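Local structure of disulfide bond forming protein (DsbF) (Mycobacterium tuberculosis, 3IOS) at residues Q86-V89 with P93-T96. The protein probably acts outside the cell as a thioredoxin-fold oxidoreductase that introduces disulfide bonds into reduced, unfolded secreted proteins. Numbering follows the deposited sequence.
Sequences QEFV and PVKT
Phe88 and Val89, near the end of helix 82-91, pack on Val94, and Val89 also meets the aliphatic chain of Lys95, in a largely apolar contact through which the loop that follows folds back against its own helix. The setting is the thioredoxin fold, at the turn where the chain leaves this helix for strand 98-101, an outer strand of the central sheet. Val94 illustrates how one branched side chain can join several elements. With CG1 anti to the carbonyl carbon (chi1 -61°), CG2 of Val94 falls between the backbone N and the carbonyl carbon and approaches the helix backbone, 4.1 Å from CA of Val89. CG2 of Val94 lies 4.2 Å from CG1 of Val89. It also meets the Phe88 ring obliquely, CG2 of Val94 being 4.4 Å from CE2 of Phe88. Phe88 itself, with CG anti to the backbone N (chi1 -179°), reaches inward to stack on Trp47 and to touch the region of Cys51 and Cys54, the CxxC pair that can close into a disulfide. Val94 also packs on Ala58 of helix 52-67 and on Trp45, so the contact is continuous with the core beside the redox centre. Its outer margin is of another kind. The exposed Lys95 runs extended beyond CG and crosses Val89 at about a right angle, laying its methylenes by the last turn of the helix. No hydrogen bond links the two segments, and the lysine contributes here mainly through its carbon chain. CE of Lys95 lies 3.9 Å from CG2 of Val89. NZ of Lys95 stays 4.1 Å from O of Val89, whereas CE of Lys95 comes to 3.5 Å from O of Val89.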
ATOM      1  N   GLN A  86      -3.961   6.568  12.584  1.00 18.28           N
ATOM      2  CA  GLN A  86      -5.395   6.400  12.795  1.00 19.22           C
ATOM      3  C   GLN A  86      -6.164   7.654  12.381  1.00 17.78           C
ATOM      4  O   GLN A  86      -7.257   7.561  11.825  1.00 19.80           O
ATOM      5  CB  GLN A  86      -5.681   6.099  14.267  1.00 20.13           C
ATOM      6  CG  GLN A  86      -4.927   4.894  14.792  1.00 22.05           C
ATOM      7  CD  GLN A  86      -5.150   4.681  16.273  1.00 22.93           C
ATOM      8  OE1 GLN A  86      -5.107   5.629  17.057  1.00 23.81           O
ATOM      9  NE2 GLN A  86      -5.375   3.432  16.669  1.00 20.79           N
ATOM     10  N   GLU A  87      -5.595   8.825  12.660  1.00 19.33           N
ATOM     11  CA  GLU A  87      -6.237  10.086  12.303  1.00 22.04           C
ATOM     12  C   GLU A  87      -6.393  10.174  10.790  1.00 18.84           C
ATOM     13  O   GLU A  87      -7.427  10.602  10.285  1.00 18.34           O
ATOM     14  CB  GLU A  87      -5.405  11.271  12.799  1.00 25.40           C
ATOM     15  CG  GLU A  87      -5.412  11.466  14.301  1.00 32.25           C
ATOM     16  CD  GLU A  87      -4.472  12.573  14.741  1.00 36.36           C
ATOM     17  OE1 GLU A  87      -4.528  13.672  14.147  1.00 39.60           O
ATOM     18  OE2 GLU A  87      -3.681  12.344  15.684  1.00 39.27           O
ATOM     19  N   PHE A  88      -5.349   9.764  10.078  1.00 17.44           N
ATOM     20  CA  PHE A  88      -5.338   9.777   8.622  1.00 17.39           C
ATOM     21  C   PHE A  88      -6.417   8.840   8.063  1.00 17.44           C
ATOM     22  O   PHE A  88      -7.211   9.234   7.207  1.00 17.64           O
ATOM     23  CB  PHE A  88      -3.950   9.353   8.128  1.00 16.15           C
ATOM     24  CG  PHE A  88      -3.801   9.340   6.627  1.00 16.55           C
ATOM     25  CD1 PHE A  88      -3.236  10.422   5.959  1.00 15.85           C
ATOM     26  CD2 PHE A  88      -4.176   8.219   5.889  1.00 15.33           C
ATOM     27  CE1 PHE A  88      -3.040  10.385   4.575  1.00 14.58           C
ATOM     28  CE2 PHE A  88      -3.987   8.171   4.507  1.00 15.53           C
ATOM     29  CZ  PHE A  88      -3.414   9.257   3.850  1.00 17.21           C
ATOM     30  N   VAL A  89      -6.451   7.600   8.550  1.00 17.66           N
ATOM     31  CA  VAL A  89      -7.443   6.649   8.067  1.00 18.59           C
ATOM     32  C   VAL A  89      -8.864   7.083   8.427  1.00 19.81           C
ATOM     33  O   VAL A  89      -9.805   6.777   7.701  1.00 20.65           O
ATOM     34  CB  VAL A  89      -7.173   5.218   8.605  1.00 20.69           C
ATOM     35  CG1 VAL A  89      -5.807   4.737   8.133  1.00 20.75           C
ATOM     36  CG2 VAL A  89      -7.243   5.198  10.115  1.00 23.67           C
ATOM     37  N   PRO A  93     -11.105   8.123   3.187  1.00 27.18           N
ATOM     38  CA  PRO A  93     -11.758   6.875   2.790  1.00 26.59           C
ATOM     39  C   PRO A  93     -10.847   5.738   2.336  1.00 25.01           C
ATOM     40  O   PRO A  93     -10.890   5.307   1.184  1.00 27.61           O
ATOM     41  CB  PRO A  93     -12.682   7.333   1.640  1.00 26.85           C
ATOM     42  CG  PRO A  93     -11.876   8.351   0.955  1.00 27.31           C
ATOM     43  CD  PRO A  93     -11.309   9.147   2.176  1.00 27.64           C
ATOM     44  N   VAL A  94     -10.072   5.239   3.279  1.00 24.83           N
ATOM     45  CA  VAL A  94      -9.152   4.150   3.006  1.00 22.71           C
ATOM     46  C   VAL A  94      -9.214   3.075   4.086  1.00 24.53           C
ATOM     47  O   VAL A  94      -8.266   2.311   4.264  1.00 23.69           O
ATOM     48  CB  VAL A  94      -7.698   4.666   2.903  1.00 21.74           C
ATOM     49  CG1 VAL A  94      -7.572   5.663   1.756  1.00 21.88           C
ATOM     50  CG2 VAL A  94      -7.292   5.317   4.215  1.00 20.11           C
ATOM     51  N   LYS A  95     -10.326   3.019   4.810  1.00 26.99           N
ATOM     52  CA  LYS A  95     -10.488   2.023   5.865  1.00 30.28           C
ATOM     53  C   LYS A  95     -10.965   0.679   5.323  1.00 30.18           C
ATOM     54  O   LYS A  95     -10.957  -0.319   6.040  1.00 33.54           O
ATOM     55  CB  LYS A  95     -11.475   2.537   6.915  1.00 31.63           C
ATOM     56  CG  LYS A  95     -10.799   3.138   8.114  1.00 33.90           C
ATOM     57  CD  LYS A  95     -11.754   4.008   8.945  1.00 35.92           C
ATOM     58  CE  LYS A  95     -11.061   4.612  10.151  1.00 36.12           C
ATOM     59  NZ  LYS A  95     -11.990   5.483  10.901  1.00 37.65           N
ATOM     60  N   THR A  96     -11.355   0.666   4.052  1.00 29.97           N
ATOM     61  CA  THR A  96     -11.854  -0.532   3.383  1.00 29.51           C
ATOM     62  C   THR A  96     -10.769  -1.553   3.016  1.00 28.21           C
ATOM     63  O   THR A  96     -11.075  -2.715   2.735  1.00 27.82           O
ATOM     64  CB  THR A  96     -12.630  -0.150   2.100  1.00 31.64           C
ATOM     65  OG1 THR A  96     -13.676   0.770   2.439  1.00 36.90           O
ATOM     66  CG2 THR A  96     -13.248  -1.377   1.453  1.00 34.28           C
TER